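Local coordinates for putative histidine protein kinase (Rhodobacter sphaeroides, PDB 3KYJ) that probably carries, on the Hpt domain held here, the histidine that receives phosphate and passes it on to response regulators in chemotaxis signalling, at residues A[10-16]-A[109-114]; A[44-48]-A[77-81]; A[72-76]-A[128-132]. One frame throughout, in Å; residues are numbered along the deposited sequence.

Contact 1: residues A[10-16]-A[109-114]; sequences DEIWALY and TAASRA
Asp-10 opens helix 10-35 with a salt bridge to Arg-113, whose two terminal nitrogens both close on the one oxygen OD1. Arg-113 NH2 lies 2.9 Å from Asp-10 OD1 and meets it on the anti side, while Arg-113 NH1, at 3.2 Å from the same OD1, comes from the other face of the carboxylate. The carboxylate and guanidinium planes are turned 69° apart, yet the oxygen stays in the guanidinium plane. One turn on, Trp-13 offers a face of its indole to Arg-113. Arg-113 CA sits 3.5 Å from the centroid of the six-membered ring of Trp-13, a CH-pi contact; CB to NE run across to the pyrrole, and the guanidinium lies past it by Trp-13 CB and CG, its plane 12° from that of the indole. Arg-113 is the first residue beyond helix 89-112 and has positive phi. A chi1 of 169° swings the Tyr-16 ring toward that helix, where its OH donates to Thr-109 OG1 at 2.7 Å; Thr-109 OG1 is in turn bonded to Met-105 O, a relay that fixes both hydroxyls. Tyr-16 CD2 also rests against Ala-110 CB. The contact pairs the start of helix 10-35 with the end of helix 89-112 at one end of the Hpt helical bundle, where Leu-61, after helix 40-60, packs on Trp-13 and Tyr-16, and an apolar side chain of another protein chain also meets Tyr-16.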
ATOM      1  N   ASP A  10      -4.138  18.523   7.030  1.00 27.75           N
ATOM      2  CA  ASP A  10      -3.771  18.202   8.410  1.00 27.17           C
ATOM      3  C   ASP A  10      -4.008  16.726   8.687  1.00 24.04           C
ATOM      4  O   ASP A  10      -3.164  16.051   9.286  1.00 23.68           O
ATOM      5  CB  ASP A  10      -4.589  19.031   9.411  1.00 30.34           C
ATOM      6  CG  ASP A  10      -4.228  20.504   9.391  1.00 33.13           C
ATOM      7  OD1 ASP A  10      -3.066  20.834   9.092  1.00 33.22           O
ATOM      8  OD2 ASP A  10      -5.119  21.328   9.673  1.00 34.42           O
ATOM      9  N   GLU A  11      -5.153  16.216   8.245  1.00 24.52           N
ATOM     10  CA  GLU A  11      -5.507  14.839   8.547  1.00 24.58           C
ATOM     11  C   GLU A  11      -4.561  13.828   7.891  1.00 22.57           C
ATOM     12  O   GLU A  11      -4.169  12.863   8.515  1.00 21.96           O
ATOM     13  CB  GLU A  11      -6.963  14.553   8.142  1.00 28.11           C
ATOM     14  CG  GLU A  11      -7.421  13.163   8.547  1.00 31.56           C
ATOM     15  CD  GLU A  11      -8.840  12.809   8.085  1.00 33.02           C
ATOM     16  OE1 GLU A  11      -9.531  13.645   7.465  1.00 33.13           O
ATOM     17  OE2 GLU A  11      -9.260  11.664   8.344  1.00 34.66           O
ATOM     18  N   ILE A  12      -4.169  14.050   6.645  1.00 21.32           N
ATOM     19  CA  ILE A  12      -3.325  13.067   5.988  1.00 21.57           C
ATOM     20  C   ILE A  12      -1.913  13.084   6.565  1.00 19.82           C
ATOM     21  O   ILE A  12      -1.297  12.036   6.696  1.00 18.64           O
ATOM     22  CB  ILE A  12      -3.346  13.208   4.446  1.00 24.27           C
ATOM     23  CG1 ILE A  12      -2.709  11.971   3.805  1.00 25.46           C
ATOM     24  CG2 ILE A  12      -2.648  14.477   3.984  1.00 29.00           C
ATOM     25  CD1 ILE A  12      -3.028  11.802   2.326  1.00 28.41           C
ATOM     26  N   TRP A  13      -1.414  14.253   6.963  1.00 20.47           N
ATOM     27  CA  TRP A  13      -0.103  14.294   7.599  1.00 20.93           C
ATOM     28  C   TRP A  13      -0.121  13.633   8.987  1.00 21.00           C
ATOM     29  O   TRP A  13       0.836  12.970   9.367  1.00 21.85           O
ATOM     30  CB  TRP A  13       0.464  15.730   7.638  1.00 22.37           C
ATOM     31  CG  TRP A  13       1.022  16.110   6.316  1.00 22.23           C
ATOM     32  CD1 TRP A  13       0.447  16.911   5.374  1.00 22.72           C
ATOM     33  CD2 TRP A  13       2.243  15.639   5.747  1.00 22.31           C
ATOM     34  NE1 TRP A  13       1.249  16.984   4.266  1.00 24.69           N
ATOM     35  CE2 TRP A  13       2.351  16.199   4.468  1.00 23.34           C
ATOM     36  CE3 TRP A  13       3.255  14.782   6.196  1.00 23.89           C
ATOM     37  CZ2 TRP A  13       3.448  15.959   3.637  1.00 25.01           C
ATOM     38  CZ3 TRP A  13       4.351  14.561   5.373  1.00 24.44           C
ATOM     39  CH2 TRP A  13       4.428  15.143   4.100  1.00 26.28           C
ATOM     40  N   ALA A  14      -1.217  13.799   9.725  1.00 21.24           N
ATOM     41  CA  ALA A  14      -1.376  13.127  11.010  1.00 24.18           C
ATOM     42  C   ALA A  14      -1.377  11.612  10.819  1.00 22.33           C
ATOM     43  O   ALA A  14      -0.736  10.879  11.559  1.00 22.91           O
ATOM     44  CB  ALA A  14      -2.650  13.565  11.687  1.00 27.64           C
ATOM     45  N   LEU A  15      -2.096  11.151   9.800  1.00 20.54           N
ATOM     46  CA  LEU A  15      -2.167   9.728   9.515  1.00 20.04           C
ATOM     47  C   LEU A  15      -0.817   9.185   9.047  1.00 19.49           C
ATOM     48  O   LEU A  15      -0.432   8.080   9.400  1.00 19.24           O
ATOM     49  CB  LEU A  15      -3.252   9.468   8.479  1.00 20.93           C
ATOM     50  CG  LEU A  15      -3.440   8.013   8.110  1.00 22.11           C
ATOM     51  CD1 LEU A  15      -3.866   7.239   9.363  1.00 23.31           C
ATOM     52  CD2 LEU A  15      -4.498   7.898   7.010  1.00 21.82           C
ATOM     53  N   TYR A  16      -0.092   9.959   8.259  1.00 19.37           N
ATOM     54  CA  TYR A  16       1.244   9.539   7.842  1.00 19.22           C
ATOM     55  C   TYR A  16       2.129   9.261   9.054  1.00 20.34           C
ATOM     56  O   TYR A  16       2.836   8.263   9.117  1.00 20.07           O
ATOM     57  CB  TYR A  16       1.845  10.622   6.954  1.00 19.74           C
ATOM     58  CG  TYR A  16       3.303  10.479   6.634  1.00 19.92           C
ATOM     59  CD1 TYR A  16       3.752   9.551   5.693  1.00 20.65           C
ATOM     60  CD2 TYR A  16       4.236  11.327   7.236  1.00 21.70           C
ATOM     61  CE1 TYR A  16       5.107   9.453   5.385  1.00 21.29           C
ATOM     62  CE2 TYR A  16       5.573  11.218   6.952  1.00 23.55           C
ATOM     63  CZ  TYR A  16       5.997  10.301   6.026  1.00 22.46           C
ATOM     64  OH  TYR A  16       7.340  10.247   5.737  1.00 22.44           O
ATOM     65  N   THR A 109      10.023  14.466   8.380  1.00 29.08           N
ATOM     66  CA  THR A 109       9.175  14.770   7.223  1.00 26.18           C
ATOM     67  C   THR A 109       7.763  15.065   7.686  1.00 27.44           C
ATOM     68  O   THR A 109       7.067  15.878   7.091  1.00 28.82           O
ATOM     69  CB  THR A 109       9.126  13.631   6.160  1.00 26.22           C
ATOM     70  OG1 THR A 109       8.694  12.397   6.759  1.00 24.70           O
ATOM     71  CG2 THR A 109      10.479  13.440   5.512  1.00 30.20           C
ATOM     72  N   ALA A 110       7.345  14.424   8.768  1.00 28.59           N
ATOM     73  CA  ALA A 110       5.999  14.614   9.269  1.00 33.14           C
ATOM     74  C   ALA A 110       5.865  16.054   9.731  1.00 35.47           C
ATOM     75  O   ALA A 110       4.771  16.617   9.713  1.00 39.00           O
ATOM     76  CB  ALA A 110       5.713  13.669  10.410  1.00 35.06           C
ATOM     77  N   ALA A 111       6.983  16.641  10.145  1.00 38.26           N
ATOM     78  CA  ALA A 111       6.975  17.958  10.762  1.00 39.44           C
ATOM     79  C   ALA A 111       7.225  19.062   9.726  1.00 36.31           C
ATOM     80  O   ALA A 111       6.662  20.155   9.817  1.00 37.69           O
ATOM     81  CB  ALA A 111       8.025  18.020  11.860  1.00 44.23           C
ATOM     82  N   SER A 112       8.049  18.761   8.733  1.00 34.26           N
ATOM     83  CA  SER A 112       8.295  19.654   7.612  1.00 32.79           C
ATOM     84  C   SER A 112       7.210  19.553   6.537  1.00 28.90           C
ATOM     85  O   SER A 112       7.116  20.418   5.677  1.00 28.30           O
ATOM     86  CB  SER A 112       9.622  19.320   6.951  1.00 33.71           C
ATOM     87  OG  SER A 112       9.547  18.031   6.361  1.00 32.94           O
ATOM     88  N   ARG A 113       6.399  18.498   6.578  1.00 27.79           N
ATOM     89  CA  ARG A 113       5.457  18.179   5.499  1.00 25.63           C
ATOM     90  C   ARG A 113       6.135  18.224   4.127  1.00 26.02           C
ATOM     91  O   ARG A 113       5.560  18.674   3.132  1.00 25.52           O
ATOM     92  CB  ARG A 113       4.226  19.091   5.559  1.00 27.25           C
ATOM     93  CG  ARG A 113       3.509  19.027   6.873  1.00 27.47           C
ATOM     94  CD  ARG A 113       2.199  19.787   6.841  1.00 30.84           C
ATOM     95  NE  ARG A 113       1.454  19.593   8.074  1.00 32.80           N
ATOM     96  CZ  ARG A 113       0.194  19.964   8.260  1.00 34.82           C
ATOM     97  NH1 ARG A 113      -0.480  20.549   7.281  1.00 36.80           N
ATOM     98  NH2 ARG A 113      -0.387  19.732   9.426  1.00 36.99           N
ATOM     99  N   ALA A 114       7.370  17.721   4.088  1.00 24.35           N
ATOM    100  CA  ALA A 114       8.148  17.659   2.853  1.00 24.12           C
ATOM    101  C   ALA A 114       9.126  16.499   2.901  1.00 23.75           C
ATOM    102  O   ALA A 114       9.363  15.944   3.963  1.00 25.40           O
ATOM    103  CB  ALA A 114       8.903  18.969   2.625  1.00 28.28           C
TER
HETATM  104  O   HOH W   1       2.277  14.823  11.028  1.00 31.87           O

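Contact 2: residues A[44-48]-A[77-81]; sequences VGPLF and IGLVR
Antiparallel helices 40-60 and 64-82, neighbours in the four-helix bundle of the Hpt domain, meet here; the axes of segments 44-48 and 77-81 approach to 10.2 Å, their directions 150° from one another. Ile-77 is the central knob. Its CD1 presses on Leu-47 CG at 3.6 Å, on the side where Leu-95 of helix 89-112 touches both residues, and its CG2 turns the other way, toward Phe-48 CB at 3.9 Å and the edge of the phenyl ring. Val-44 is modelled in two conformers; in the one described here it spreads its methyls over the next turn of the partner helix, Val-44 CG2 meeting Val-80 CG1 at 4.0 Å while CG1 touches both Ile-77 CG2 and Arg-81 CB. At the outer margin a cation-pi pair closes the seam. Phe-48 turns one face of its ring to Arg-81, and the arginine bends at chi3 (69°) to bring its guanidinium over it, the two planes 32° apart. Replacing Phe-48 with an alanine would probably strip the guanidinium of its aromatic platform, take the ring edge from Ile-77 CG2 and open a gap at the margin of the seam. Arg-81 CZ stands 4.0 Å from the ring centroid of Phe-48, and Arg-81 NH1 is nearer still, poised over the ring centre and 3.4 Å from Phe-48 CE2.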
ATOM      1  N   VAL A  44       9.495 -12.996   8.474  1.00 18.98           N
ATOM      2  CA  VAL A  44       9.791 -12.365   7.179  0.61 20.43           C
ATOM      3  C   VAL A  44       8.527 -11.754   6.548  1.00 19.69           C
ATOM      4  O   VAL A  44       8.581 -10.680   5.963  1.00 18.51           O
ATOM      5  CB  VAL A  44      10.544 -13.352   6.236  0.61 23.52           C
ATOM      6  CG1 VAL A  44      10.650 -12.818   4.801  0.61 25.57           C
ATOM      7  CG2 VAL A  44      11.943 -13.603   6.787  0.61 26.07           C
ATOM      8  N   GLY A  45       7.383 -12.408   6.702  1.00 18.82           N
ATOM      9  CA  GLY A  45       6.132 -11.859   6.211  1.00 19.10           C
ATOM     10  C   GLY A  45       5.753 -10.553   6.882  1.00 17.69           C
ATOM     11  O   GLY A  45       5.533  -9.553   6.204  1.00 17.48           O
ATOM     12  N   PRO A  46       5.690 -10.539   8.219  1.00 18.20           N
ATOM     13  CA  PRO A  46       5.397  -9.301   8.941  1.00 19.34           C
ATOM     14  C   PRO A  46       6.389  -8.192   8.617  1.00 16.59           C
ATOM     15  O   PRO A  46       6.001  -7.040   8.486  1.00 15.87           O
ATOM     16  CB  PRO A  46       5.482  -9.726  10.410  1.00 21.97           C
ATOM     17  CG  PRO A  46       5.079 -11.204  10.401  1.00 21.59           C
ATOM     18  CD  PRO A  46       5.599 -11.733   9.092  1.00 20.18           C
ATOM     19  N   LEU A  47       7.662  -8.541   8.496  1.00 16.78           N
ATOM     20  CA  LEU A  47       8.691  -7.566   8.179  1.00 16.15           C
ATOM     21  C   LEU A  47       8.450  -6.955   6.789  1.00 14.75           C
ATOM     22  O   LEU A  47       8.456  -5.728   6.628  1.00 15.02           O
ATOM     23  CB  LEU A  47      10.055  -8.253   8.274  1.00 17.87           C
ATOM     24  CG  LEU A  47      11.234  -7.415   7.797  1.00 17.79           C
ATOM     25  CD1 LEU A  47      11.395  -6.130   8.623  1.00 19.43           C
ATOM     26  CD2 LEU A  47      12.501  -8.249   7.897  1.00 19.33           C
ATOM     27  N   PHE A  48       8.202  -7.799   5.796  1.00 14.65           N
ATOM     28  CA  PHE A  48       7.916  -7.336   4.459  1.00 15.41           C
ATOM     29  C   PHE A  48       6.704  -6.420   4.457  1.00 14.79           C
ATOM     30  O   PHE A  48       6.739  -5.333   3.865  1.00 14.84           O
ATOM     31  CB  PHE A  48       7.672  -8.513   3.495  1.00 16.27           C
ATOM     32  CG  PHE A  48       7.482  -8.076   2.062  1.00 19.31           C
ATOM     33  CD1 PHE A  48       8.557  -8.081   1.179  1.00 23.99           C
ATOM     34  CD2 PHE A  48       6.257  -7.659   1.614  1.00 23.28           C
ATOM     35  CE1 PHE A  48       8.411  -7.680  -0.128  1.00 26.52           C
ATOM     36  CE2 PHE A  48       6.102  -7.226   0.294  1.00 25.30           C
ATOM     37  CZ  PHE A  48       7.185  -7.249  -0.567  1.00 25.33           C
ATOM     38  N   ILE A  77      14.542  -7.718   1.592  1.00 18.69           N
ATOM     39  CA  ILE A  77      13.656  -8.657   2.268  1.00 19.28           C
ATOM     40  C   ILE A  77      13.019  -9.598   1.238  1.00 20.21           C
ATOM     41  O   ILE A  77      12.849 -10.786   1.497  1.00 22.78           O
ATOM     42  CB  ILE A  77      12.549  -7.922   3.042  1.00 17.54           C
ATOM     43  CG1 ILE A  77      13.142  -7.069   4.148  1.00 17.67           C
ATOM     44  CG2 ILE A  77      11.539  -8.935   3.592  1.00 19.76           C
ATOM     45  CD1 ILE A  77      12.218  -5.939   4.609  1.00 18.44           C
ATOM     46  N   GLY A  78      12.685  -9.079   0.058  1.00 22.32           N
ATOM     47  CA  GLY A  78      12.156  -9.904  -1.016  1.00 25.04           C
ATOM     48  C   GLY A  78      13.097 -11.007  -1.495  1.00 25.92           C
ATOM     49  O   GLY A  78      12.643 -12.079  -1.904  1.00 28.55           O
ATOM     50  N   LEU A  79      14.403 -10.770  -1.444  1.00 25.94           N
ATOM     51  CA  LEU A  79      15.365 -11.811  -1.824  1.00 27.71           C
ATOM     52  C   LEU A  79      15.270 -12.991  -0.862  1.00 26.31           C
ATOM     53  O   LEU A  79      15.385 -14.147  -1.272  1.00 28.42           O
ATOM     54  CB  LEU A  79      16.794 -11.298  -1.790  1.00 30.27           C
ATOM     55  CG  LEU A  79      17.203 -10.285  -2.857  1.00 34.90           C
ATOM     56  CD1 LEU A  79      18.611  -9.810  -2.547  1.00 37.70           C
ATOM     57  CD2 LEU A  79      17.123 -10.906  -4.242  1.00 37.75           C
ATOM     58  N   VAL A  80      15.107 -12.693   0.422  1.00 24.32           N
ATOM     59  CA  VAL A  80      14.885 -13.740   1.443  1.00 23.13           C
ATOM     60  C   VAL A  80      13.567 -14.461   1.184  1.00 24.27           C
ATOM     61  O   VAL A  80      13.508 -15.693   1.188  1.00 26.96           O
ATOM     62  CB  VAL A  80      14.880 -13.153   2.872  1.00 23.29           C
ATOM     63  CG1 VAL A  80      14.551 -14.233   3.882  1.00 24.78           C
ATOM     64  CG2 VAL A  80      16.227 -12.539   3.204  1.00 24.38           C
ATOM     65  N   ARG A  81      12.505 -13.697   0.949  1.00 24.83           N
ATOM     66  CA  ARG A  81      11.177 -14.289   0.841  1.00 27.53           C
ATOM     67  C   ARG A  81      11.031 -15.109  -0.442  1.00 28.76           C
ATOM     68  O   ARG A  81      10.413 -16.178  -0.422  1.00 32.27           O
ATOM     69  CB  ARG A  81      10.103 -13.192   0.902  1.00 29.66           C
ATOM     70  CG  ARG A  81       8.687 -13.738   1.031  1.00 36.40           C
ATOM     71  CD  ARG A  81       7.656 -12.647   0.841  1.00 41.13           C
ATOM     72  NE  ARG A  81       7.642 -12.177  -0.542  1.00 41.18           N
ATOM     73  CZ  ARG A  81       6.861 -11.203  -0.988  1.00 40.65           C
ATOM     74  NH1 ARG A  81       6.029 -10.600  -0.159  1.00 39.81           N
ATOM     75  NH2 ARG A  81       6.907 -10.841  -2.261  1.00 44.62           N
TER

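Contact 3: residues A[72-76]-A[128-132]; sequences LCEDL and LRSKI
Leu-76 pushes into the hollow between Leu-128, Lys-131 and Ile-132, a knob set among the side chains of one helical turn. Its two methyls divide the work: Leu-76 CD2 goes to Leu-128 CD2 at 4.0 Å, whereas CD1 slips toward the CG of Lys-131 and the CG1 of Ile-132. A chi1 of 178° carries that fork across the interface. Leu-128 answers from the other helix. Its CD1 fills the notch between Leu-72 CB, 3.9 Å away, and Cys-73 SG, at 4.1 Å from the same methyl. Ile-132 threads its CD1 into a second dip, against Leu-72 O at 3.8 Å and the CB of Asp-75. At the outer rim Leu-72, in the one of its two modelled conformers described here, sets CD1 3.5 Å from Arg-129 NH1 and also touches Arg-129 CG; the arginine, which starts away from the partner helix, extends to NE and turns at its last torsion, laying one guanidinium face against that methyl. Lys-131 gives the contact only its aliphatic root, for its chain bends at chi2 (55°) and takes NZ off to salt bridges with Asp-88 and Glu-90. Ile-94 of helix 89-112 also packs on Leu-128 and Lys-131. No hydrogen bond crosses between the segments. The axes of 72-76 and 128-132 run the same way, 10.0 Å apart and inclined by 19°: near-parallel helix packing, with Leu-76 as a knob, that adds helix 122-135 alongside the Hpt helical bundle.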
ATOM      1  N   LEU A  72      14.483  -0.045  -1.216  1.00 16.93           N
ATOM      2  CA  LEU A  72      15.644  -0.921  -1.228  0.50 18.65           C
ATOM      3  C   LEU A  72      15.584  -1.926  -0.081  1.00 17.54           C
ATOM      4  O   LEU A  72      15.993  -3.079  -0.252  1.00 20.10           O
ATOM      5  CB  LEU A  72      16.950  -0.143  -1.181  0.50 22.49           C
ATOM      6  CG  LEU A  72      17.458   0.393  -2.514  0.50 24.28           C
ATOM      7  CD1 LEU A  72      18.966   0.611  -2.410  0.50 27.94           C
ATOM      8  CD2 LEU A  72      17.159  -0.495  -3.706  0.50 25.59           C
ATOM      9  N   CYS A  73      15.064  -1.516   1.079  1.00 16.39           N
ATOM     10  CA  CYS A  73      14.825  -2.475   2.163  1.00 16.54           C
ATOM     11  C   CYS A  73      13.914  -3.598   1.678  1.00 16.75           C
ATOM     12  O   CYS A  73      14.177  -4.776   1.923  1.00 17.89           O
ATOM     13  CB  CYS A  73      14.211  -1.797   3.382  1.00 16.33           C
ATOM     14  SG  CYS A  73      15.282  -0.670   4.256  1.00 17.17           S
ATOM     15  N   GLU A  74      12.846  -3.234   0.972  1.00 16.17           N
ATOM     16  CA  GLU A  74      11.861  -4.203   0.501  1.00 17.29           C
ATOM     17  C   GLU A  74      12.493  -5.165  -0.480  1.00 19.92           C
ATOM     18  O   GLU A  74      12.211  -6.372  -0.438  1.00 21.16           O
ATOM     19  CB  GLU A  74      10.666  -3.482  -0.142  1.00 19.25           C
ATOM     20  CG  GLU A  74       9.488  -4.383  -0.461  1.00 22.68           C
ATOM     21  CD  GLU A  74       8.427  -3.655  -1.250  1.00 23.79           C
ATOM     22  OE1 GLU A  74       7.569  -3.019  -0.626  1.00 24.36           O
ATOM     23  OE2 GLU A  74       8.463  -3.705  -2.490  1.00 28.71           O
ATOM     24  N   ASP A  75      13.370  -4.654  -1.347  1.00 20.66           N
ATOM     25  CA  ASP A  75      14.079  -5.513  -2.287  1.00 22.85           C
ATOM     26  C   ASP A  75      14.898  -6.574  -1.544  1.00 22.95           C
ATOM     27  O   ASP A  75      14.897  -7.756  -1.927  1.00 24.71           O
ATOM     28  CB  ASP A  75      15.040  -4.707  -3.158  1.00 24.52           C
ATOM     29  CG  ASP A  75      14.343  -3.922  -4.264  1.00 27.15           C
ATOM     30  OD1 ASP A  75      13.118  -4.065  -4.488  1.00 27.85           O
ATOM     31  OD2 ASP A  75      15.060  -3.144  -4.909  1.00 29.88           O
ATOM     32  N   LEU A  76      15.605  -6.162  -0.487  1.00 20.83           N
ATOM     33  CA  LEU A  76      16.472  -7.093   0.247  1.00 20.87           C
ATOM     34  C   LEU A  76      15.614  -8.154   0.943  1.00 20.70           C
ATOM     35  O   LEU A  76      15.912  -9.363   0.894  1.00 22.27           O
ATOM     36  CB  LEU A  76      17.327  -6.329   1.264  1.00 20.43           C
ATOM     37  CG  LEU A  76      18.256  -7.177   2.132  1.00 20.71           C
ATOM     38  CD1 LEU A  76      19.152  -8.083   1.287  1.00 24.68           C
ATOM     39  CD2 LEU A  76      19.080  -6.258   3.012  1.00 21.28           C
ATOM     40  N   LEU A 128      22.797  -1.201   1.829  1.00 24.10           N
ATOM     41  CA  LEU A 128      21.755  -2.015   1.233  1.00 23.97           C
ATOM     42  C   LEU A 128      22.180  -2.501  -0.149  1.00 25.80           C
ATOM     43  O   LEU A 128      22.038  -3.685  -0.460  1.00 26.61           O
ATOM     44  CB  LEU A 128      20.444  -1.241   1.149  1.00 21.55           C
ATOM     45  CG  LEU A 128      19.731  -0.994   2.475  1.00 18.75           C
ATOM     46  CD1 LEU A 128      18.754   0.148   2.320  1.00 19.08           C
ATOM     47  CD2 LEU A 128      18.970  -2.242   2.986  1.00 20.68           C
ATOM     48  N   ARG A 129      22.740  -1.608  -0.981  1.00 28.00           N
ATOM     49  CA  ARG A 129      23.087  -2.010  -2.331  1.00 30.59           C
ATOM     50  C   ARG A 129      24.182  -3.080  -2.300  1.00 31.26           C
ATOM     51  O   ARG A 129      24.160  -3.994  -3.107  1.00 32.08           O
ATOM     52  CB  ARG A 129      23.561  -0.811  -3.171  1.00 31.69           C
ATOM     53  CG  ARG A 129      22.468   0.173  -3.506  1.00 33.61           C
ATOM     54  CD  ARG A 129      22.938   1.163  -4.613  1.00 34.95           C
ATOM     55  NE  ARG A 129      22.101   2.373  -4.693  1.00 35.61           N
ATOM     56  CZ  ARG A 129      20.856   2.381  -5.159  1.00 36.99           C
ATOM     57  NH1 ARG A 129      20.276   1.261  -5.580  1.00 38.85           N
ATOM     58  NH2 ARG A 129      20.176   3.509  -5.196  1.00 36.98           N
ATOM     59  N   SER A 130      25.126  -2.935  -1.370  1.00 30.98           N
ATOM     60  CA  SER A 130      26.229  -3.884  -1.212  1.00 32.04           C
ATOM     61  C   SER A 130      25.713  -5.266  -0.795  1.00 31.78           C
ATOM     62  O   SER A 130      26.085  -6.262  -1.398  1.00 32.57           O
ATOM     63  CB  SER A 130      27.203  -3.387  -0.145  1.00 35.31           C
ATOM     64  OG  SER A 130      28.137  -4.419   0.177  1.00 37.20           O
ATOM     65  N   LYS A 131      24.870  -5.320   0.237  1.00 31.73           N
ATOM     66  CA  LYS A 131      24.329  -6.598   0.688  1.00 31.64           C
ATOM     67  C   LYS A 131      23.480  -7.224  -0.420  1.00 31.90           C
ATOM     68  O   LYS A 131      23.591  -8.404  -0.687  1.00 33.25           O
ATOM     69  CB  LYS A 131      23.541  -6.448   1.976  1.00 32.36           C
ATOM     70  CG  LYS A 131      23.085  -7.795   2.549  1.00 33.92           C
ATOM     71  CD  LYS A 131      24.242  -8.756   2.750  1.00 35.75           C
ATOM     72  CE  LYS A 131      23.804  -9.887   3.689  1.00 37.32           C
ATOM     73  NZ  LYS A 131      24.850 -10.944   3.817  1.00 41.11           N
ATOM     74  N   ILE A 132      22.651  -6.429  -1.086  1.00 33.04           N
ATOM     75  CA  ILE A 132      21.847  -6.954  -2.189  1.00 33.66           C
ATOM     76  C   ILE A 132      22.719  -7.605  -3.267  1.00 36.95           C
ATOM     77  O   ILE A 132      22.440  -8.717  -3.722  1.00 38.53           O
ATOM     78  CB  ILE A 132      20.931  -5.862  -2.775  1.00 33.88           C
ATOM     79  CG1 ILE A 132      19.804  -5.555  -1.785  1.00 33.09           C
ATOM     80  CG2 ILE A 132      20.341  -6.300  -4.097  1.00 37.49           C
ATOM     81  CD1 ILE A 132      19.005  -4.284  -2.139  1.00 33.66           C
TER

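Contacts 2 and 3 are neighbours, their centres 11 Å apart, and share helix 64-82: its one side faces helix 40-60, another faces helix 122-135. They touch where Phe-48 CE1 meets Glu-74 CG at 3.5 Å. Glu-74, in segment 72-76, also reaches the predicted phosphorylation site, since its OE1 is hydrogen-bonded to His-52 ND1, while OE2 pairs with Lys-55; Phe-48 precedes His-52 by one turn of helix 40-60, so these two residues bring the contacts near that site. Contact 1 stands apart at the far end of the bundle, its centre 27 Å from each of the others. A sodium ion lies about 8 Å from the side chain of Val-44 in contact 2.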